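Local coordinates for catechol 2,3-dioxygenase (Rhodococcus sp., PDB 2WL9), which probably catalyses the iron-dependent extradiol ring cleavage of catechols in the breakdown of aromatic hydrocarbons, as a type I extradiol dioxygenase, at residues C[22-34]-C[129-141]. Residues are numbered along the deposited sequence; the frame is centred on the assembly and turned at random.
Sequences DYAAGIMGMQVVD and PFHPGRPMFGKFV
Arg134 reaches across to the turn at Gly26–Gly29, in the N-terminal module of a two-module extradiol dioxygenase (vicinal oxygen chelate fold). This turn joins helix 17-24 to strand 31-33, outermost of its sheet within the chain. Residues 129-141 lie in the long loop between strand 115-120 and strand 149-152, which probably links the modules. The tight part lies around Gly29. The Arg134 chain bends at chi2, and its CG packs 3.3 Å from Ala25 O. NE then donates to Ile27 O at 2.9 Å, from above that carbonyl plane. NH1 bonds Pro135 O and forms a salt bridge with Asp222, so the guanidinium also ties the turn to the second module. Gly29 has a positive phi (101°), and Met136 SD lies 3.6 Å from its O. Phe140 CZ meets Met28 O at 3.3 Å and Met30 CG at 4.1 Å, while Gly29 O lies at the ring edge, in its plane. The solvent side is at exposed Gly133, beside partly exposed Gly26. Gly133 O is 4.0 Å from Gly26 CA, and Gly133 N makes two weak bonds, to Gly29 O and Met30 O. The Gln31 end is a polar, partly exposed border, where a water links Gln31 NE2 to Pro129 O. Nearby, His131 stacks on His131 of a second subunit. Gln31 CG is anti to its backbone N (chi1 -175°) and the chain runs straight beyond it. This brings OE1, also bonded by Arg44, to His131 N, which donates a nearly straight bond (169°) at 3.0 Å from well above the amide plane.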
ATOM      1  N   ASP C  22     -10.255 -32.587  28.257  1.00 23.11           N
ATOM      2  CA  ASP C  22     -11.627 -32.246  27.853  1.00 22.97           C
ATOM      3  C   ASP C  22     -11.833 -30.737  27.753  1.00 22.28           C
ATOM      4  O   ASP C  22     -12.481 -30.247  26.828  1.00 21.64           O
ATOM      5  CB  ASP C  22     -12.641 -32.835  28.843  1.00 23.83           C
ATOM      6  CG  ASP C  22     -12.851 -34.335  28.663  1.00 25.47           C
ATOM      7  OD1 ASP C  22     -12.046 -35.004  27.978  1.00 26.30           O
ATOM      8  OD2 ASP C  22     -13.836 -34.849  29.232  1.00 28.07           O
ATOM      9  N   TYR C  23     -11.249 -30.008  28.703  1.00 21.75           N
ATOM     10  CA  TYR C  23     -11.438 -28.575  28.826  1.00 21.00           C
ATOM     11  C   TYR C  23     -10.562 -27.786  27.856  1.00 21.02           C
ATOM     12  O   TYR C  23     -11.075 -27.020  27.039  1.00 20.91           O
ATOM     13  CB  TYR C  23     -11.165 -28.160  30.269  1.00 21.44           C
ATOM     14  CG  TYR C  23     -11.256 -26.681  30.572  1.00 20.22           C
ATOM     15  CD1 TYR C  23     -12.469 -26.105  30.950  1.00 20.82           C
ATOM     16  CD2 TYR C  23     -10.122 -25.867  30.535  1.00 20.54           C
ATOM     17  CE1 TYR C  23     -12.554 -24.750  31.261  1.00 20.15           C
ATOM     18  CE2 TYR C  23     -10.200 -24.509  30.850  1.00 19.38           C
ATOM     19  CZ  TYR C  23     -11.420 -23.959  31.213  1.00 19.44           C
ATOM     20  OH  TYR C  23     -11.509 -22.614  31.525  1.00 19.14           O
ATOM     21  N   ALA C  24      -9.247 -27.981  27.941  1.00 20.69           N
ATOM     22  CA  ALA C  24      -8.305 -27.178  27.158  1.00 20.56           C
ATOM     23  C   ALA C  24      -8.307 -27.519  25.666  1.00 20.36           C
ATOM     24  O   ALA C  24      -8.125 -26.633  24.830  1.00 20.26           O
ATOM     25  CB  ALA C  24      -6.907 -27.292  27.730  1.00 20.73           C
ATOM     26  N   ALA C  25      -8.503 -28.791  25.332  1.00 20.60           N
ATOM     27  CA  ALA C  25      -8.595 -29.187  23.924  1.00 20.61           C
ATOM     28  C   ALA C  25     -10.034 -29.155  23.415  1.00 20.74           C
ATOM     29  O   ALA C  25     -10.329 -28.513  22.399  1.00 20.62           O
ATOM     30  CB  ALA C  25      -7.962 -30.558  23.700  1.00 21.09           C
ATOM     31  N   GLY C  26     -10.928 -29.837  24.133  1.00 20.52           N
ATOM     32  CA  GLY C  26     -12.310 -30.016  23.701  1.00 20.20           C
ATOM     33  C   GLY C  26     -13.138 -28.748  23.641  1.00 19.96           C
ATOM     34  O   GLY C  26     -14.039 -28.619  22.807  1.00 19.80           O
ATOM     35  N   ILE C  27     -12.839 -27.802  24.521  1.00 19.38           N
ATOM     36  CA  ILE C  27     -13.534 -26.519  24.502  1.00 19.28           C
ATOM     37  C   ILE C  27     -12.664 -25.425  23.906  1.00 19.00           C
ATOM     38  O   ILE C  27     -13.089 -24.740  22.976  1.00 19.36           O
ATOM     39  CB  ILE C  27     -14.022 -26.103  25.902  1.00 19.27           C
ATOM     40  CG1 ILE C  27     -14.977 -27.167  26.456  1.00 19.93           C
ATOM     41  CG2 ILE C  27     -14.693 -24.712  25.853  1.00 19.16           C
ATOM     42  CD1 ILE C  27     -15.375 -26.958  27.895  1.00 21.76           C
ATOM     43  N   MET C  28     -11.454 -25.267  24.441  1.00 18.76           N
ATOM     44  CA  MET C  28     -10.612 -24.120  24.096  1.00 18.58           C
ATOM     45  C   MET C  28      -9.919 -24.244  22.740  1.00 18.17           C
ATOM     46  O   MET C  28      -9.648 -23.236  22.090  1.00 18.21           O
ATOM     47  CB  MET C  28      -9.609 -23.798  25.220  1.00 18.53           C
ATOM     48  CG  MET C  28     -10.263 -23.406  26.565  1.00 18.92           C
ATOM     49  SD  MET C  28     -11.518 -22.107  26.430  1.00 20.44           S
ATOM     50  CE  MET C  28     -12.285 -22.190  28.048  1.00 20.88           C
ATOM     51  N   GLY C  29      -9.651 -25.468  22.303  1.00 18.20           N
ATOM     52  CA  GLY C  29      -9.082 -25.683  20.964  1.00 18.12           C
ATOM     53  C   GLY C  29      -7.588 -25.941  20.965  1.00 18.07           C
ATOM     54  O   GLY C  29      -6.966 -26.075  19.906  1.00 18.43           O
ATOM     55  N   MET C  30      -7.001 -26.015  22.153  1.00 17.78           N
ATOM     56  CA  MET C  30      -5.581 -26.362  22.272  1.00 17.54           C
ATOM     57  C   MET C  30      -5.336 -27.788  21.799  1.00 17.54           C
ATOM     58  O   MET C  30      -6.265 -28.583  21.704  1.00 17.75           O
ATOM     59  CB  MET C  30      -5.099 -26.189  23.708  1.00 17.49           C
ATOM     60  CG  MET C  30      -5.181 -24.756  24.163  1.00 17.47           C
ATOM     61  SD  MET C  30      -4.380 -24.439  25.728  1.00 18.51           S
ATOM     62  CE  MET C  30      -4.676 -22.677  25.819  1.00 17.32           C
ATOM     63  N   GLN C  31      -4.088 -28.091  21.479  1.00 17.45           N
ATOM     64  CA  GLN C  31      -3.717 -29.426  21.039  1.00 17.54           C
ATOM     65  C   GLN C  31      -3.055 -30.177  22.178  1.00 17.76           C
ATOM     66  O   GLN C  31      -2.095 -29.691  22.771  1.00 17.70           O
ATOM     67  CB  GLN C  31      -2.766 -29.361  19.842  1.00 17.24           C
ATOM     68  CG  GLN C  31      -2.430 -30.732  19.265  1.00 17.01           C
ATOM     69  CD  GLN C  31      -1.524 -30.661  18.058  1.00 18.21           C
ATOM     70  OE1 GLN C  31      -1.093 -29.584  17.651  1.00 18.82           O
ATOM     71  NE2 GLN C  31      -1.223 -31.818  17.482  1.00 17.53           N
ATOM     72  N   VAL C  32      -3.578 -31.360  22.486  1.00 18.40           N
ATOM     73  CA  VAL C  32      -2.963 -32.218  23.493  1.00 19.17           C
ATOM     74  C   VAL C  32      -1.763 -32.929  22.870  1.00 19.31           C
ATOM     75  O   VAL C  32      -1.865 -33.518  21.786  1.00 19.65           O
ATOM     76  CB  VAL C  32      -3.962 -33.258  24.078  1.00 19.60           C
ATOM     77  CG1 VAL C  32      -3.249 -34.235  24.984  1.00 19.74           C
ATOM     78  CG2 VAL C  32      -5.086 -32.561  24.851  1.00 19.65           C
ATOM     79  N   VAL C  33      -0.635 -32.858  23.571  1.00 19.72           N
ATOM     80  CA  VAL C  33       0.610 -33.498  23.153  1.00 20.23           C
ATOM     81  C   VAL C  33       1.081 -34.445  24.264  1.00 20.42           C
ATOM     82  O   VAL C  33       1.378 -34.007  25.376  1.00 19.53           O
ATOM     83  CB  VAL C  33       1.698 -32.446  22.824  1.00 20.03           C
ATOM     84  CG1 VAL C  33       3.023 -33.119  22.463  1.00 19.87           C
ATOM     85  CG2 VAL C  33       1.237 -31.525  21.688  1.00 20.97           C
ATOM     86  N   ASP C  34       1.125 -35.744  23.957  1.00 21.45           N
ATOM     87  CA  ASP C  34       1.545 -36.764  24.927  1.00 22.54           C
ATOM     88  C   ASP C  34       2.783 -37.487  24.425  1.00 22.95           C
ATOM     89  O   ASP C  34       2.711 -38.293  23.495  1.00 23.38           O
ATOM     90  CB  ASP C  34       0.407 -37.765  25.177  1.00 22.93           C
ATOM     91  CG  ASP C  34       0.679 -38.703  26.352  1.00 24.49           C
ATOM     92  OD1 ASP C  34       1.852 -38.904  26.740  1.00 23.13           O
ATOM     93  OD2 ASP C  34      -0.307 -39.255  26.884  1.00 26.15           O
ATOM     94  N   PRO C 129       2.065 -29.756  11.950  1.00 20.77           N
ATOM     95  CA  PRO C 129       1.384 -28.487  12.146  1.00 20.44           C
ATOM     96  C   PRO C 129       0.363 -28.554  13.265  1.00 19.91           C
ATOM     97  O   PRO C 129      -0.210 -29.620  13.522  1.00 19.97           O
ATOM     98  CB  PRO C 129       0.688 -28.229  10.805  1.00 20.54           C
ATOM     99  CG  PRO C 129       0.696 -29.512  10.086  1.00 20.58           C
ATOM    100  CD  PRO C 129       1.847 -30.307  10.601  1.00 21.14           C
ATOM    101  N   PHE C 130       0.164 -27.419  13.928  1.00 19.47           N
ATOM    102  CA  PHE C 130      -0.863 -27.276  14.954  1.00 19.06           C
ATOM    103  C   PHE C 130      -2.202 -27.830  14.475  1.00 19.19           C
ATOM    104  O   PHE C 130      -2.694 -27.468  13.403  1.00 19.10           O
ATOM    105  CB  PHE C 130      -1.009 -25.811  15.372  1.00 18.83           C
ATOM    106  CG  PHE C 130      -2.151 -25.559  16.317  1.00 18.41           C
ATOM    107  CD1 PHE C 130      -2.065 -25.936  17.660  1.00 17.95           C
ATOM    108  CD2 PHE C 130      -3.317 -24.949  15.865  1.00 18.86           C
ATOM    109  CE1 PHE C 130      -3.123 -25.709  18.526  1.00 18.55           C
ATOM    110  CE2 PHE C 130      -4.386 -24.717  16.727  1.00 18.71           C
ATOM    111  CZ  PHE C 130      -4.288 -25.095  18.063  1.00 18.57           C
ATOM    112  N   HIS C 131      -2.769 -28.718  15.283  1.00 18.77           N
ATOM    113  CA  HIS C 131      -4.035 -29.361  14.985  1.00 18.72           C
ATOM    114  C   HIS C 131      -4.895 -29.235  16.234  1.00 18.70           C
ATOM    115  O   HIS C 131      -4.633 -29.907  17.237  1.00 18.23           O
ATOM    116  CB  HIS C 131      -3.811 -30.830  14.621  1.00 18.94           C
ATOM    117  CG  HIS C 131      -5.003 -31.489  13.997  1.00 19.20           C
ATOM    118  ND1 HIS C 131      -5.627 -30.990  12.871  1.00 19.36           N
ATOM    119  CD2 HIS C 131      -5.670 -32.620  14.328  1.00 19.78           C
ATOM    120  CE1 HIS C 131      -6.639 -31.777  12.549  1.00 19.75           C
ATOM    121  NE2 HIS C 131      -6.680 -32.779  13.411  1.00 18.76           N
ATOM    122  N   PRO C 132      -5.896 -28.340  16.194  1.00 18.61           N
ATOM    123  CA  PRO C 132      -6.694 -28.010  17.372  1.00 18.92           C
ATOM    124  C   PRO C 132      -7.526 -29.176  17.916  1.00 19.18           C
ATOM    125  O   PRO C 132      -7.950 -30.046  17.152  1.00 19.82           O
ATOM    126  CB  PRO C 132      -7.604 -26.881  16.868  1.00 18.90           C
ATOM    127  CG  PRO C 132      -7.695 -27.095  15.391  1.00 19.38           C
ATOM    128  CD  PRO C 132      -6.316 -27.558  15.014  1.00 18.83           C
ATOM    129  N   GLY C 133      -7.743 -29.188  19.231  1.00 19.35           N
ATOM    130  CA  GLY C 133      -8.523 -30.238  19.893  1.00 19.70           C
ATOM    131  C   GLY C 133     -10.022 -30.150  19.658  1.00 20.05           C
ATOM    132  O   GLY C 133     -10.786 -31.004  20.116  1.00 19.85           O
ATOM    133  N   ARG C 134     -10.445 -29.087  18.981  1.00 19.97           N
ATOM    134  CA  ARG C 134     -11.809 -28.954  18.477  1.00 20.53           C
ATOM    135  C   ARG C 134     -11.738 -28.079  17.230  1.00 20.52           C
ATOM    136  O   ARG C 134     -10.766 -27.341  17.064  1.00 20.18           O
ATOM    137  CB  ARG C 134     -12.763 -28.380  19.544  1.00 20.61           C
ATOM    138  CG  ARG C 134     -12.348 -27.049  20.193  1.00 20.79           C
ATOM    139  CD  ARG C 134     -12.677 -25.846  19.324  1.00 19.99           C
ATOM    140  NE  ARG C 134     -12.682 -24.593  20.082  1.00 20.49           N
ATOM    141  CZ  ARG C 134     -12.955 -23.401  19.557  1.00 19.67           C
ATOM    142  NH1 ARG C 134     -13.250 -23.289  18.266  1.00 18.22           N
ATOM    143  NH2 ARG C 134     -12.945 -22.320  20.326  1.00 18.41           N
ATOM    144  N   PRO C 135     -12.747 -28.162  16.340  1.00 20.96           N
ATOM    145  CA  PRO C 135     -12.659 -27.411  15.084  1.00 21.02           C
ATOM    146  C   PRO C 135     -12.534 -25.918  15.341  1.00 20.72           C
ATOM    147  O   PRO C 135     -13.243 -25.375  16.184  1.00 20.56           O
ATOM    148  CB  PRO C 135     -13.987 -27.745  14.393  1.00 21.19           C
ATOM    149  CG  PRO C 135     -14.352 -29.086  14.936  1.00 21.57           C
ATOM    150  CD  PRO C 135     -13.975 -28.976  16.389  1.00 21.47           C
ATOM    151  N   MET C 136     -11.625 -25.264  14.624  1.00 20.92           N
ATOM    152  CA  MET C 136     -11.347 -23.855  14.854  1.00 20.35           C
ATOM    153  C   MET C 136     -11.469 -23.055  13.574  1.00 20.75           C
ATOM    154  O   MET C 136     -11.013 -23.490  12.511  1.00 20.56           O
ATOM    155  CB  MET C 136      -9.950 -23.661  15.454  1.00 20.14           C
ATOM    156  CG  MET C 136      -9.850 -23.989  16.950  1.00 19.71           C
ATOM    157  SD  MET C 136      -8.255 -23.541  17.686  1.00 20.04           S
ATOM    158  CE  MET C 136      -8.348 -21.749  17.687  1.00 18.97           C
ATOM    159  N   PHE C 137     -12.090 -21.885  13.696  1.00 20.63           N
ATOM    160  CA  PHE C 137     -12.221 -20.939  12.590  1.00 21.18           C
ATOM    161  C   PHE C 137     -10.874 -20.319  12.231  1.00 20.82           C
ATOM    162  O   PHE C 137     -10.612 -20.007  11.065  1.00 20.87           O
ATOM    163  CB  PHE C 137     -13.179 -19.814  12.982  1.00 21.44           C
ATOM    164  CG  PHE C 137     -14.611 -20.251  13.138  1.00 22.53           C
ATOM    165  CD1 PHE C 137     -15.104 -20.643  14.382  1.00 22.86           C
ATOM    166  CD2 PHE C 137     -15.473 -20.252  12.042  1.00 23.41           C
ATOM    167  CE1 PHE C 137     -16.436 -21.042  14.534  1.00 23.71           C
ATOM    168  CE2 PHE C 137     -16.799 -20.643  12.182  1.00 24.57           C
ATOM    169  CZ  PHE C 137     -17.284 -21.041  13.435  1.00 24.14           C
ATOM    170  N   GLY C 138     -10.044 -20.120  13.252  1.00 20.13           N
ATOM    171  CA  GLY C 138      -8.758 -19.454  13.109  1.00 19.48           C
ATOM    172  C   GLY C 138      -7.686 -20.152  13.918  1.00 18.59           C
ATOM    173  O   GLY C 138      -7.635 -21.386  13.964  1.00 18.58           O
ATOM    174  N   LYS C 139      -6.842 -19.350  14.562  1.00 18.48           N
ATOM    175  CA  LYS C 139      -5.711 -19.836  15.349  1.00 17.90           C
ATOM    176  C   LYS C 139      -5.648 -19.095  16.691  1.00 17.66           C
ATOM    177  O   LYS C 139      -6.571 -18.348  17.036  1.00 18.10           O
ATOM    178  CB  LYS C 139      -4.422 -19.626  14.547  1.00 18.16           C
ATOM    179  N   PHE C 140      -4.583 -19.307  17.462  1.00 16.81           N
ATOM    180  CA  PHE C 140      -4.328 -18.479  18.631  1.00 16.86           C
ATOM    181  C   PHE C 140      -3.380 -17.355  18.243  1.00 16.87           C
ATOM    182  O   PHE C 140      -2.604 -17.487  17.291  1.00 17.04           O
ATOM    183  CB  PHE C 140      -3.747 -19.296  19.803  1.00 16.63           C
ATOM    184  CG  PHE C 140      -4.744 -20.209  20.460  1.00 16.99           C
ATOM    185  CD1 PHE C 140      -5.620 -19.723  21.428  1.00 17.02           C
ATOM    186  CD2 PHE C 140      -4.818 -21.552  20.106  1.00 16.56           C
ATOM    187  CE1 PHE C 140      -6.546 -20.562  22.035  1.00 16.85           C
ATOM    188  CE2 PHE C 140      -5.748 -22.399  20.696  1.00 17.16           C
ATOM    189  CZ  PHE C 140      -6.615 -21.899  21.670  1.00 17.13           C
ATOM    190  N   VAL C 141      -3.477 -16.242  18.965  1.00 17.25           N
ATOM    191  CA  VAL C 141      -2.525 -15.144  18.850  1.00 17.52           C
ATOM    192  C   VAL C 141      -1.349 -15.408  19.789  1.00 18.12           C
ATOM    193  O   VAL C 141      -1.498 -15.345  21.017  1.00 17.92           O
ATOM    194  CB  VAL C 141      -3.171 -13.780  19.218  1.00 17.56           C
ATOM    195  CG1 VAL C 141      -2.142 -12.671  19.132  1.00 17.42           C
ATOM    196  CG2 VAL C 141      -4.369 -13.476  18.319  1.00 16.59           C
TER
HETATM  197  O   HOH W   1       0.050 -32.046  14.976  1.00 18.12           O